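Local structure of methionyl-tRNA formyltransferase (Clostridium thermocellum, 1ZGH) at residues A36-W41 against H85-I90; P78-F83 against P173-K178; M105-F110 against K127-A132; L117-E122 against T190-R195. The protein probably transfers a formyl group from 10-formyltetrahydrofolate to the amino group of methionyl-tRNA, producing the formylated initiator tRNA. All coordinates share one frame; numbering follows the deposited sequence.

Contact 1 of 4, residues A36-W41 against H85-I90; sequences ATTKSW and HWSWII
His-85 and Thr-38 join two loops at the carboxyl ends of strands 31-36 and 80-83. These are neighbouring parallel strands of the Rossmann-like formyltransferase fold. The loop after strand 31-36 leads into helix 40-52, with Lys-39 at the N-cap position. The backbone tie runs from Thr-38 N to His-85 O, 2.9 Å. His-85 N also makes a weak bond to Thr-37 OG1.

The His-85 side chain can be followed outward. Its CB lies 4.0 Å from Thr-37 OG1. CG is anti to the backbone N (chi1 -176°), and this turns the ring toward Thr-38 and Lys-39. ND1 donates to Thr-38 OG1 at 3.1 Å, with a fairly straight N-H...O angle of 160°. The hydroxyl oxygen sits at the ring edge, in its plane. Farther along the ring, CE1 is 4.0 Å from Lys-39 CE. Lys-39 NZ is hydrogen-bonded to Glu-221 O.

Thr-38 OG1 is used twice. It accepts from the imidazole and donates to Ser-87 OG, 3.2 Å away. The methyl branch CG2 rests 3.9 Å from Trp-88 CZ3. Trp-86 has a neighbour on each face: Trp-88 CE3 on one, Ala-36 on the other. Ala-36 CB makes a CH-pi contact there, 4.0 Å from the centroid of the six-membered ring of Trp-86.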
loop_
_atom_site.group_PDB
_atom_site.type_symbol
_atom_site.label_atom_id
_atom_site.label_comp_id
_atom_site.label_asym_id
_atom_site.label_seq_id
_atom_site.Cartn_x
_atom_site.Cartn_y
_atom_site.Cartn_z
ATOM N N ALA A 36 5.379 9.866 6.080
ATOM C CA ALA A 36 6.255 8.718 6.261
ATOM C C ALA A 36 5.885 7.676 5.218
ATOM O O ALA A 36 4.778 7.157 5.196
ATOM C CB ALA A 36 6.125 8.175 7.686
ATOM N N THR A 37 6.784 7.416 4.291
ATOM C CA THR A 37 6.447 6.481 3.201
ATOM C C THR A 37 7.705 5.833 2.659
ATOM O O THR A 37 8.810 6.411 2.747
ATOM C CB THR A 37 5.708 7.234 2.057
ATOM O OG1 THR A 37 5.077 6.305 1.158
ATOM C CG2 THR A 37 6.681 8.192 1.298
ATOM N N THR A 38 7.507 4.661 2.056
ATOM C CA THR A 38 8.508 4.004 1.252
ATOM C C THR A 38 7.956 3.758 -0.161
ATOM O O THR A 38 6.778 4.017 -0.451
ATOM C CB THR A 38 8.930 2.688 1.927
ATOM O OG1 THR A 38 7.801 1.855 2.003
ATOM C CG2 THR A 38 9.417 2.972 3.326
ATOM N N LYS A 39 8.847 3.252 -1.006
ATOM C CA LYS A 39 8.673 3.018 -2.453
ATOM C C LYS A 39 8.965 4.267 -3.232
ATOM O O LYS A 39 8.544 5.367 -2.862
ATOM C CB LYS A 39 7.319 2.450 -2.840
ATOM C CG LYS A 39 6.917 1.198 -2.063
ATOM C CD LYS A 39 7.897 -0.012 -2.248
ATOM C CE LYS A 39 7.229 -1.279 -1.767
ATOM N NZ LYS A 39 8.099 -2.501 -1.864
ATOM N N SER A 40 9.720 4.103 -4.311
ATOM C CA SER A 40 10.213 5.227 -5.076
ATOM C C SER A 40 9.095 6.188 -5.506
ATOM O O SER A 40 9.260 7.403 -5.461
ATOM C CB SER A 40 11.000 4.709 -6.309
ATOM O OG SER A 40 10.168 3.969 -7.185
ATOM N N TRP A 41 7.953 5.655 -5.952
ATOM C CA TRP A 41 6.891 6.537 -6.501
ATOM C C TRP A 41 6.268 7.401 -5.376
ATOM O O TRP A 41 5.942 8.562 -5.579
ATOM C CB TRP A 41 5.831 5.731 -7.279
ATOM C CG TRP A 41 5.236 4.588 -6.495
ATOM C CD1 TRP A 41 4.195 4.646 -5.636
ATOM C CD2 TRP A 41 5.700 3.232 -6.468
ATOM N NE1 TRP A 41 3.946 3.404 -5.089
ATOM C CE2 TRP A 41 4.880 2.525 -5.563
ATOM C CE3 TRP A 41 6.712 2.544 -7.141
ATOM C CZ2 TRP A 41 5.025 1.158 -5.346
ATOM C CZ3 TRP A 41 6.886 1.212 -6.889
ATOM C CH2 TRP A 41 6.045 0.528 -6.008
ATOM N N HIS A 85 2.485 4.609 2.206
ATOM C CA HIS A 85 2.882 3.225 2.316
ATOM C C HIS A 85 3.976 3.059 3.351
ATOM O O HIS A 85 5.046 3.665 3.278
ATOM C CB HIS A 85 3.420 2.672 0.965
ATOM C CG HIS A 85 3.745 1.206 1.051
ATOM N ND1 HIS A 85 5.002 0.738 1.365
ATOM C CD2 HIS A 85 2.941 0.121 1.041
ATOM C CE1 HIS A 85 4.974 -0.579 1.461
ATOM N NE2 HIS A 85 3.734 -0.981 1.263
ATOM N N TRP A 86 3.731 2.241 4.342
ATOM C CA TRP A 86 4.708 2.084 5.396
ATOM C C TRP A 86 4.756 0.643 5.844
ATOM O O TRP A 86 3.747 0.058 6.217
ATOM C CB TRP A 86 4.350 2.984 6.566
ATOM C CG TRP A 86 5.413 3.170 7.614
ATOM C CD1 TRP A 86 5.387 2.679 8.879
ATOM C CD2 TRP A 86 6.620 3.932 7.500
ATOM N NE1 TRP A 86 6.510 3.062 9.559
ATOM C CE2 TRP A 86 7.280 3.848 8.742
ATOM C CE3 TRP A 86 7.204 4.698 6.471
ATOM C CZ2 TRP A 86 8.495 4.477 8.989
ATOM C CZ3 TRP A 86 8.431 5.320 6.718
ATOM C CH2 TRP A 86 9.055 5.209 7.968
ATOM N N SER A 87 5.980 0.169 5.955
ATOM C CA SER A 87 6.309 -1.243 6.026
ATOM C C SER A 87 6.324 -1.771 7.462
ATOM O O SER A 87 6.000 -2.939 7.715
ATOM C CB SER A 87 7.686 -1.406 5.349
ATOM O OG SER A 87 7.885 -0.334 4.392
ATOM N N TRP A 88 6.675 -0.913 8.403
ATOM C CA TRP A 88 6.888 -1.326 9.772
ATOM C C TRP A 88 5.722 -0.989 10.708
ATOM O O TRP A 88 4.875 -0.161 10.386
ATOM C CB TRP A 88 8.171 -0.694 10.273
ATOM C CG TRP A 88 9.329 -0.983 9.374
ATOM C CD1 TRP A 88 10.088 -2.141 9.340
ATOM C CD2 TRP A 88 9.864 -0.124 8.362
ATOM N NE1 TRP A 88 11.063 -2.034 8.376
ATOM C CE2 TRP A 88 10.952 -0.808 7.764
ATOM C CE3 TRP A 88 9.549 1.168 7.917
ATOM C CZ2 TRP A 88 11.712 -0.246 6.734
ATOM C CZ3 TRP A 88 10.315 1.729 6.905
ATOM C CH2 TRP A 88 11.387 1.025 6.327
ATOM N N ILE A 89 5.688 -1.677 11.849
ATOM C CA ILE A 89 4.739 -1.404 12.936
ATOM C C ILE A 89 4.966 0.012 13.434
ATOM O O ILE A 89 6.100 0.379 13.748
ATOM C CB ILE A 89 4.963 -2.335 14.137
ATOM C CG1 ILE A 89 4.576 -3.779 13.795
ATOM C CG2 ILE A 89 4.170 -1.849 15.384
ATOM C CD1 ILE A 89 5.026 -4.762 14.866
ATOM N N ILE A 90 3.889 0.779 13.534
ATOM C CA ILE A 90 3.973 2.160 14.069
ATOM C C ILE A 90 3.952 2.110 15.596
ATOM O O ILE A 90 2.992 1.618 16.155
ATOM C CB ILE A 90 2.814 3.040 13.550
ATOM C CG1 ILE A 90 2.832 3.066 12.017
ATOM C CG2 ILE A 90 2.906 4.489 14.167
ATOM C CD1 ILE A 90 1.544 3.575 11.350
#

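Contact 2 of 4, residues P78-F83 against P173-K178; sequences PEYILF and PELLTK
Tyr-80 and Leu-82 meet Leu-175 and Leu-176 in a buried, apolar helix-on-sheet contact. Strand 80-83 belongs to the central mixed sheet, and residues 173-178 are the last turn and a half of helix 156-178. No hydrogen bond crosses between the two segments.

Tyr-80 and Leu-82 are two apart on the strand, and both direct CB toward the helix. Leu-175 CD2 does most of the bridging. It lies 3.7 Å from Leu-82 CD2 and 3.9 Å from Tyr-80 CD1. Leu-175 has its CG turned away from its own backbone N (chi1 -176°), which sends this methyl to the strand, where Leu-82 and Leu-175 pass each other from opposite directions. Leu-176 CD2 comes to the same side of the tyrosine ring, but at its other flank, 3.5 Å from Tyr-80 CD2.

The axes of strand 80-83 and of the helical segment 173-178 run nearly antiparallel, at 168°, with a closest approach of 11.2 Å. This is the alpha/beta layering of a Rossmann-like fold, with a helix laid on the sheet. The two leucines reach further strands too: Leu-175 touches Val-101 and Leu-176 touches Tyr-57.

The helix turns its polar residues elsewhere. Glu-174 makes a salt bridge to Arg-148 and a long one to Lys-178. Pro-173 O is gripped from opposite faces of its plane by Thr-177 N at 3.0 Å and Thr-177 OG1 at 2.6 Å.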
loop_
_atom_site.group_PDB
_atom_site.type_symbol
_atom_site.label_atom_id
_atom_site.label_comp_id
_atom_site.label_asym_id
_atom_site.label_seq_id
_atom_site.Cartn_x
_atom_site.Cartn_y
_atom_site.Cartn_z
ATOM N N PRO A 78 3.980 17.396 14.683
ATOM C CA PRO A 78 3.054 17.360 13.559
ATOM C C PRO A 78 1.571 17.428 13.944
ATOM O O PRO A 78 1.175 16.905 14.965
ATOM C CB PRO A 78 3.354 16.000 12.910
ATOM C CG PRO A 78 3.868 15.157 14.049
ATOM C CD PRO A 78 4.615 16.088 14.941
ATOM N N GLU A 79 0.769 18.061 13.104
ATOM C CA GLU A 79 -0.690 17.990 13.202
ATOM C C GLU A 79 -1.225 16.654 12.656
ATOM O O GLU A 79 -2.194 16.113 13.194
ATOM C CB GLU A 79 -1.342 19.129 12.415
ATOM C CG GLU A 79 -2.825 19.282 12.703
ATOM N N TYR A 80 -0.607 16.168 11.582
ATOM C CA TYR A 80 -0.909 14.862 10.984
ATOM C C TYR A 80 0.376 14.154 10.626
ATOM O O TYR A 80 1.347 14.783 10.168
ATOM C CB TYR A 80 -1.709 15.008 9.676
ATOM C CG TYR A 80 -3.111 15.546 9.868
ATOM C CD1 TYR A 80 -4.192 14.677 10.054
ATOM C CD2 TYR A 80 -3.355 16.910 9.854
ATOM C CE1 TYR A 80 -5.480 15.159 10.215
ATOM C CE2 TYR A 80 -4.648 17.416 10.020
ATOM C CZ TYR A 80 -5.702 16.538 10.191
ATOM O OH TYR A 80 -6.978 17.027 10.368
ATOM N N ILE A 81 0.375 12.836 10.795
ATOM C CA ILE A 81 1.440 12.001 10.250
ATOM C C ILE A 81 0.734 11.095 9.232
ATOM O O ILE A 81 -0.192 10.383 9.587
ATOM C CB ILE A 81 2.169 11.148 11.299
ATOM C CG1 ILE A 81 2.632 12.012 12.494
ATOM C CG2 ILE A 81 3.351 10.398 10.641
ATOM C CD1 ILE A 81 3.266 11.212 13.600
ATOM N N LEU A 82 1.160 11.196 7.981
ATOM C CA LEU A 82 0.499 10.572 6.850
ATOM C C LEU A 82 1.365 9.410 6.373
ATOM O O LEU A 82 2.538 9.601 6.126
ATOM C CB LEU A 82 0.334 11.594 5.711
ATOM C CG LEU A 82 -0.404 12.887 6.161
ATOM C CD1 LEU A 82 -0.261 14.011 5.185
ATOM C CD2 LEU A 82 -1.846 12.567 6.352
ATOM N N PHE A 83 0.766 8.225 6.201
ATOM C CA PHE A 83 1.500 7.034 5.775
ATOM C C PHE A 83 0.953 6.497 4.419
ATOM O O PHE A 83 0.057 5.672 4.427
ATOM C CB PHE A 83 1.353 5.945 6.840
ATOM C CG PHE A 83 1.963 6.274 8.178
ATOM C CD1 PHE A 83 1.263 7.038 9.131
ATOM C CD2 PHE A 83 3.215 5.797 8.509
ATOM C CE1 PHE A 83 1.820 7.312 10.383
ATOM C CE2 PHE A 83 3.791 6.082 9.743
ATOM C CZ PHE A 83 3.093 6.823 10.688
ATOM N N PRO A 173 -4.813 16.420 0.192
ATOM C CA PRO A 173 -5.359 17.796 0.171
ATOM C C PRO A 173 -6.728 17.973 0.850
ATOM O O PRO A 173 -6.950 18.959 1.569
ATOM C CB PRO A 173 -5.454 18.107 -1.323
ATOM C CG PRO A 173 -4.399 17.263 -1.927
ATOM C CD PRO A 173 -4.450 15.973 -1.161
ATOM N N GLU A 174 -7.635 17.038 0.621
ATOM C CA GLU A 174 -8.958 17.075 1.259
ATOM C C GLU A 174 -8.869 16.932 2.776
ATOM O O GLU A 174 -9.466 17.730 3.534
ATOM C CB GLU A 174 -9.864 15.976 0.697
ATOM C CG GLU A 174 -11.112 15.730 1.558
ATOM C CD GLU A 174 -12.384 15.851 0.766
ATOM O OE1 GLU A 174 -13.161 14.870 0.722
ATOM O OE2 GLU A 174 -12.602 16.943 0.195
ATOM N N LEU A 175 -8.145 15.913 3.219
ATOM C CA LEU A 175 -7.896 15.716 4.652
ATOM C C LEU A 175 -7.335 16.952 5.359
ATOM O O LEU A 175 -7.857 17.351 6.407
ATOM C CB LEU A 175 -6.943 14.548 4.895
ATOM C CG LEU A 175 -6.706 14.203 6.373
ATOM C CD1 LEU A 175 -7.885 13.445 6.927
ATOM C CD2 LEU A 175 -5.430 13.381 6.538
ATOM N N LEU A 176 -6.268 17.533 4.815
ATOM C CA LEU A 176 -5.601 18.687 5.465
ATOM C C LEU A 176 -6.467 19.952 5.381
ATOM O O LEU A 176 -6.388 20.816 6.241
ATOM C CB LEU A 176 -4.199 18.940 4.870
ATOM C CG LEU A 176 -3.191 17.768 4.941
ATOM C CD1 LEU A 176 -1.841 18.106 4.281
ATOM C CD2 LEU A 176 -2.978 17.310 6.378
ATOM N N THR A 177 -7.313 20.041 4.357
ATOM C CA THR A 177 -8.157 21.215 4.164
ATOM C C THR A 177 -9.463 21.154 4.945
ATOM O O THR A 177 -9.819 22.120 5.637
ATOM C CB THR A 177 -8.470 21.455 2.688
ATOM O OG1 THR A 177 -7.242 21.551 1.968
ATOM C CG2 THR A 177 -9.234 22.761 2.516
ATOM N N LYS A 178 -10.182 20.051 4.822
ATOM C CA LYS A 178 -11.450 19.904 5.510
ATOM C C LYS A 178 -11.287 19.440 6.954
ATOM O O LYS A 178 -12.147 19.714 7.786
ATOM C CB LYS A 178 -12.351 18.941 4.764
ATOM C CG LYS A 178 -12.678 19.391 3.353
ATOM C CD LYS A 178 -13.667 18.424 2.712
ATOM C CE LYS A 178 -14.535 19.084 1.642
ATOM N NZ LYS A 178 -15.778 18.273 1.341
#

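Contact 3 of 4, residues M105-F110 against K127-A132; sequences MTDLPF and KTKISA
Thr-128 and Ser-131 of a sheet strand hold the loop 105-110 by two of its carbonyl oxygens. The loop follows strand 100-104 of the Rossmann-like formyltransferase fold. It contains an inverse gamma turn centred on Asp-107 and a cis peptide bond before Pro-109. With His-104 in front, the sequence His-Met-Thr-Asp-Leu-Pro resembles the HxSLLP signature of the family, with Thr-106 and Asp-107 departing from it.

The tight part is buried. Thr-128 OG1 donates to Met-105 O (the residue is a selenomethionine) at 2.7 Å. The hydroxyl comes from above the carbonyl plane, 36° out of it. Ser-131 OG donates to Thr-106 O, also at 2.7 Å, and this bond is almost in line with the C=O. Chi1 of Ser-131 is -51°, with OG anti to the carbonyl carbon, and the hydroxyl is thereby aimed at the loop. Between these two bonds the backbones press close: Lys-129 O is 2.9 Å from Met-105 C. Leu-108 CD1 packs on Ser-131 CB at 3.9 Å.

The partly exposed side is looser. Asp-107 and Lys-129 lie side by side and point the same way; the Asp-107 carboxylate only brushes the Lys-129 chain, OD1 lying 4.0 Å from Lys-129 CD. Asp-107 OD2 and Lys-129 NZ stay 5.1 Å apart. Each charge has another partner: Asp-107 pairs with Lys-147, and Lys-129 with Asp-149. A water links the tight and loose parts. It accepts from Asp-107 N at 2.9 Å and donates to Thr-128 OG1 at 2.7 Å.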
loop_
_atom_site.group_PDB
_atom_site.type_symbol
_atom_site.label_atom_id
_atom_site.label_comp_id
_atom_site.label_asym_id
_atom_site.label_seq_id
_atom_site.Cartn_x
_atom_site.Cartn_y
_atom_site.Cartn_z
HETATM N N MSE A 105 -5.982 -0.064 1.327
HETATM C CA MSE A 105 -6.702 -0.183 0.046
HETATM C C MSE A 105 -7.834 -1.194 0.031
HETATM O O MSE A 105 -8.072 -1.864 -0.973
HETATM C CB MSE A 105 -5.728 -0.434 -1.118
HETATM C CG MSE A 105 -5.013 -1.737 -1.115
HETATM SE SE MSE A 105 -4.313 -2.071 -2.992
HETATM C CE MSE A 105 -3.207 -0.534 -3.177
ATOM N N THR A 106 -8.561 -1.299 1.135
ATOM C CA THR A 106 -9.786 -2.078 1.142
ATOM C C THR A 106 -10.964 -1.223 1.635
ATOM O O THR A 106 -10.792 -0.149 2.259
ATOM C CB THR A 106 -9.671 -3.345 1.996
ATOM O OG1 THR A 106 -9.640 -2.991 3.393
ATOM C CG2 THR A 106 -8.424 -4.133 1.624
ATOM N N ASP A 107 -12.147 -1.723 1.313
ATOM C CA ASP A 107 -13.403 -1.123 1.700
ATOM C C ASP A 107 -13.746 -1.566 3.153
ATOM O O ASP A 107 -14.622 -2.403 3.394
ATOM C CB ASP A 107 -14.469 -1.538 0.656
ATOM C CG ASP A 107 -15.767 -0.713 0.762
ATOM O OD1 ASP A 107 -15.855 0.165 1.642
ATOM O OD2 ASP A 107 -16.703 -0.954 -0.043
ATOM N N LEU A 108 -13.037 -0.983 4.117
ATOM C CA LEU A 108 -13.093 -1.418 5.526
ATOM C C LEU A 108 -14.503 -1.305 6.099
ATOM O O LEU A 108 -15.212 -0.351 5.760
ATOM C CB LEU A 108 -12.114 -0.597 6.376
ATOM C CG LEU A 108 -10.637 -0.940 6.173
ATOM C CD1 LEU A 108 -9.751 0.155 6.777
ATOM C CD2 LEU A 108 -10.315 -2.273 6.779
ATOM N N PRO A 109 -14.915 -2.252 6.992
ATOM C CA PRO A 109 -14.161 -3.333 7.659
ATOM C C PRO A 109 -13.877 -4.607 6.838
ATOM O O PRO A 109 -13.261 -5.543 7.364
ATOM C CB PRO A 109 -15.043 -3.669 8.867
ATOM C CG PRO A 109 -16.444 -3.436 8.354
ATOM C CD PRO A 109 -16.325 -2.233 7.425
ATOM N N PHE A 110 -14.282 -4.652 5.564
ATOM C CA PHE A 110 -13.821 -5.731 4.682
ATOM C C PHE A 110 -12.309 -5.572 4.439
ATOM O O PHE A 110 -11.829 -4.493 4.102
ATOM C CB PHE A 110 -14.571 -5.745 3.339
ATOM C CG PHE A 110 -14.032 -6.758 2.361
ATOM C CD1 PHE A 110 -14.455 -8.088 2.414
ATOM C CD2 PHE A 110 -13.089 -6.397 1.398
ATOM C CE1 PHE A 110 -13.936 -9.041 1.516
ATOM C CE2 PHE A 110 -12.574 -7.347 0.496
ATOM C CZ PHE A 110 -13.012 -8.671 0.566
ATOM N N LYS A 127 -12.172 -3.869 -8.431
ATOM C CA LYS A 127 -12.289 -2.510 -7.895
ATOM C C LYS A 127 -12.372 -2.556 -6.364
ATOM O O LYS A 127 -13.060 -3.407 -5.801
ATOM C CB LYS A 127 -13.541 -1.834 -8.436
ATOM C CG LYS A 127 -13.518 -0.321 -8.244
ATOM N N THR A 128 -11.671 -1.642 -5.710
ATOM C CA THR A 128 -11.667 -1.564 -4.249
ATOM C C THR A 128 -11.857 -0.098 -3.838
ATOM O O THR A 128 -12.153 0.754 -4.685
ATOM C CB THR A 128 -10.350 -2.177 -3.667
ATOM O OG1 THR A 128 -10.425 -2.266 -2.242
ATOM C CG2 THR A 128 -9.104 -1.392 -4.068
ATOM N N LYS A 129 -11.695 0.197 -2.557
ATOM C CA LYS A 129 -11.636 1.577 -2.088
ATOM C C LYS A 129 -10.348 1.753 -1.294
ATOM O O LYS A 129 -9.837 0.803 -0.705
ATOM C CB LYS A 129 -12.860 1.927 -1.241
ATOM C CG LYS A 129 -14.157 2.053 -2.049
ATOM C CD LYS A 129 -15.197 2.803 -1.298
ATOM C CE LYS A 129 -16.607 2.623 -1.889
ATOM N NZ LYS A 129 -16.613 2.879 -3.350
ATOM N N ILE A 130 -9.798 2.957 -1.330
ATOM C CA ILE A 130 -8.727 3.350 -0.438
ATOM C C ILE A 130 -9.397 4.045 0.751
ATOM O O ILE A 130 -10.124 5.016 0.549
ATOM C CB ILE A 130 -7.739 4.326 -1.139
ATOM C CG1 ILE A 130 -7.236 3.709 -2.457
ATOM C CG2 ILE A 130 -6.571 4.694 -0.205
ATOM C CD1 ILE A 130 -6.383 4.663 -3.295
ATOM N N SER A 131 -9.206 3.504 1.961
ATOM C CA SER A 131 -9.716 4.075 3.186
ATOM C C SER A 131 -8.601 4.794 3.945
ATOM O O SER A 131 -7.565 4.194 4.292
ATOM C CB SER A 131 -10.317 3.001 4.103
ATOM O OG SER A 131 -11.246 2.197 3.434
ATOM N N ALA A 132 -8.816 6.083 4.205
ATOM C CA ALA A 132 -7.943 6.839 5.104
ATOM C C ALA A 132 -8.466 6.603 6.518
ATOM O O ALA A 132 -9.643 6.888 6.806
ATOM C CB ALA A 132 -7.942 8.306 4.737
HETATM O O HOH W 1 -12.080 -3.810 -0.703
#

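Contact 4 of 4, residues L117-E122 against T190-R195; sequences LQNLIE and TVFQRR
Asn-119 lies flat against Phe-192. Its CB sits over the centre of one ring face, 3.6 Å from the centroid and 12° off the normal, a CH-pi contact. The amide is stacked as well, its plane 22° from the ring plane. Leu-120 CD2 approaches the ring edge at Phe-192 CZ.

The same asparagine binds the backbone beyond the ring. ND2 donates to Gln-193 O at 2.9 Å, and that oxygen lies in the amide plane. OD1 accepts a hydrogen bond from a water at 2.7 Å, and this water accepts from Gln-193 N. Both amide ends are thus tied to one residue, which should fix the flip of the amide.

Farther along, Glu-122 OE2 forms a salt bridge to Arg-195 NE, 2.8 Å. The carboxylate and guanidinium planes are steeply turned, 78° apart. Arg-195 bends at chi3 and passes Gln-118, whose CG is 3.7 Å from Arg-195 NH1.

Outer partners set these groups in place. Ser-115 OG accepts from Arg-195 N, Met-217 O holds Gln-118 NE2, and Arg-112 pairs with the Phe-192 backbone. A chain segment strapped to helix 116-122 in this way is consistent with the linker that joins the catalytic and C-terminal domains of methionyl-tRNA formyltransferases.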
loop_
_atom_site.group_PDB
_atom_site.type_symbol
_atom_site.label_atom_id
_atom_site.label_comp_id
_atom_site.label_asym_id
_atom_site.label_seq_id
_atom_site.Cartn_x
_atom_site.Cartn_y
_atom_site.Cartn_z
ATOM N N LEU A 117 -3.230 -5.926 -1.629
ATOM C CA LEU A 117 -3.356 -6.006 -3.089
ATOM C C LEU A 117 -3.455 -7.451 -3.580
ATOM O O LEU A 117 -4.352 -7.785 -4.346
ATOM C CB LEU A 117 -2.224 -5.277 -3.814
ATOM C CG LEU A 117 -2.274 -5.498 -5.350
ATOM C CD1 LEU A 117 -3.605 -5.037 -5.940
ATOM C CD2 LEU A 117 -1.161 -4.719 -5.960
ATOM N N GLN A 118 -2.546 -8.292 -3.106
ATOM C CA GLN A 118 -2.505 -9.692 -3.455
ATOM C C GLN A 118 -3.735 -10.415 -2.917
ATOM O O GLN A 118 -4.334 -11.224 -3.622
ATOM C CB GLN A 118 -1.206 -10.358 -2.952
ATOM C CG GLN A 118 0.078 -9.816 -3.572
ATOM C CD GLN A 118 0.536 -8.468 -3.025
ATOM O OE1 GLN A 118 0.218 -8.132 -1.890
ATOM N NE2 GLN A 118 1.272 -7.673 -3.842
ATOM N N ASN A 119 -4.164 -10.075 -1.703
ATOM C CA ASN A 119 -5.389 -10.665 -1.159
ATOM C C ASN A 119 -6.652 -10.293 -1.977
ATOM O O ASN A 119 -7.537 -11.136 -2.188
ATOM C CB ASN A 119 -5.546 -10.295 0.299
ATOM C CG ASN A 119 -4.831 -11.266 1.228
ATOM O OD1 ASN A 119 -5.147 -12.478 1.243
ATOM N ND2 ASN A 119 -3.883 -10.757 2.008
ATOM N N LEU A 120 -6.693 -9.057 -2.497
ATOM C CA LEU A 120 -7.816 -8.605 -3.348
ATOM C C LEU A 120 -7.821 -9.288 -4.735
ATOM O O LEU A 120 -8.859 -9.745 -5.194
ATOM C CB LEU A 120 -7.757 -7.084 -3.538
ATOM C CG LEU A 120 -8.078 -6.274 -2.269
ATOM C CD1 LEU A 120 -7.553 -4.830 -2.454
ATOM C CD2 LEU A 120 -9.567 -6.303 -1.968
ATOM N N ILE A 121 -6.653 -9.313 -5.388
ATOM C CA ILE A 121 -6.501 -9.918 -6.716
ATOM C C ILE A 121 -6.724 -11.431 -6.674
ATOM O O ILE A 121 -7.489 -11.934 -7.500
ATOM C CB ILE A 121 -5.190 -9.539 -7.408
ATOM C CG1 ILE A 121 -5.206 -8.043 -7.726
ATOM C CG2 ILE A 121 -4.987 -10.359 -8.756
ATOM C CD1 ILE A 121 -3.913 -7.518 -8.351
ATOM N N GLU A 122 -6.170 -12.139 -5.683
ATOM C CA GLU A 122 -6.585 -13.554 -5.420
ATOM C C GLU A 122 -8.076 -13.776 -5.340
ATOM O O GLU A 122 -8.591 -14.843 -5.726
ATOM C CB GLU A 122 -6.007 -14.051 -4.103
ATOM C CG GLU A 122 -4.568 -14.436 -4.174
ATOM C CD GLU A 122 -4.123 -15.094 -2.875
ATOM O OE1 GLU A 122 -4.723 -16.136 -2.479
ATOM O OE2 GLU A 122 -3.209 -14.541 -2.234
ATOM N N THR A 190 -13.729 -8.627 7.822
ATOM C CA THR A 190 -12.990 -9.741 7.256
ATOM C C THR A 190 -11.519 -9.443 7.498
ATOM O O THR A 190 -11.127 -8.274 7.520
ATOM C CB THR A 190 -13.281 -9.881 5.748
ATOM O OG1 THR A 190 -14.543 -10.536 5.579
ATOM C CG2 THR A 190 -12.206 -10.665 5.028
ATOM N N VAL A 191 -10.715 -10.479 7.718
ATOM C CA VAL A 191 -9.313 -10.265 8.003
ATOM C C VAL A 191 -8.436 -11.008 6.993
ATOM O O VAL A 191 -8.580 -12.210 6.747
ATOM C CB VAL A 191 -8.900 -10.543 9.473
ATOM C CG1 VAL A 191 -9.883 -9.862 10.447
ATOM C CG2 VAL A 191 -8.803 -12.032 9.773
ATOM N N PHE A 192 -7.564 -10.218 6.389
ATOM C CA PHE A 192 -6.552 -10.683 5.469
ATOM C C PHE A 192 -5.300 -11.000 6.262
ATOM O O PHE A 192 -5.025 -10.337 7.262
ATOM C CB PHE A 192 -6.184 -9.544 4.522
ATOM C CG PHE A 192 -7.204 -9.233 3.478
ATOM C CD1 PHE A 192 -8.269 -10.074 3.211
ATOM C CD2 PHE A 192 -7.025 -8.100 2.684
ATOM C CE1 PHE A 192 -9.180 -9.775 2.174
ATOM C CE2 PHE A 192 -7.911 -7.801 1.639
ATOM C CZ PHE A 192 -8.982 -8.656 1.373
ATOM N N GLN A 193 -4.512 -11.944 5.758
ATOM C CA GLN A 193 -3.212 -12.279 6.321
ATOM C C GLN A 193 -2.077 -11.813 5.427
ATOM O O GLN A 193 -2.209 -11.765 4.196
ATOM C CB GLN A 193 -3.106 -13.781 6.490
ATOM C CG GLN A 193 -4.241 -14.347 7.274
ATOM C CD GLN A 193 -3.986 -15.760 7.751
ATOM O OE1 GLN A 193 -4.451 -16.727 7.130
ATOM N NE2 GLN A 193 -3.260 -15.895 8.872
ATOM N N ARG A 194 -0.958 -11.481 6.064
ATOM C CA ARG A 194 0.224 -11.060 5.368
ATOM C C ARG A 194 0.751 -12.251 4.587
ATOM O O ARG A 194 0.801 -13.352 5.088
ATOM C CB ARG A 194 1.284 -10.505 6.322
ATOM C CG ARG A 194 2.388 -9.767 5.548
ATOM N N ARG A 195 1.079 -12.046 3.320
ATOM C CA ARG A 195 1.530 -13.163 2.497
ATOM C C ARG A 195 3.047 -13.322 2.682
ATOM O O ARG A 195 3.743 -12.338 2.859
ATOM C CB ARG A 195 1.092 -12.954 1.025
ATOM C CG ARG A 195 -0.411 -13.370 0.835
ATOM C CD ARG A 195 -1.028 -13.155 -0.570
ATOM N NE ARG A 195 -0.513 -14.120 -1.580
ATOM C CZ ARG A 195 0.636 -13.950 -2.219
ATOM N NH1 ARG A 195 1.344 -12.884 -2.002
ATOM N NH2 ARG A 195 1.088 -14.849 -3.068
HETATM O O HOH W 2 -5.560 -13.565 3.718
#

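Contacts 1 and 2 share the parallel part of the main sheet. Their centres are 16 Å apart, and they touch where Ala-36 N probably bonds to Leu-82 O, 2.9 Å, and where Ala-36 and Ile-90 pack on Phe-83. Contacts 3 and 4 are closer, with centres 12 Å apart. Thr-106 CG2 meets Phe-192 CE2 at 3.7 Å, and Leu-120 reaches toward Thr-128. Contacts 2 and 3 reach the same sheet but do not touch. Contacts 2 and 4 lie on opposite sides of the chain centre, about 27 Å apart between centres. The loops of contacts 1 and 3 follow parallel strands at their carboxyl ends, where Rossmann-like formyltransferases usually place the active site.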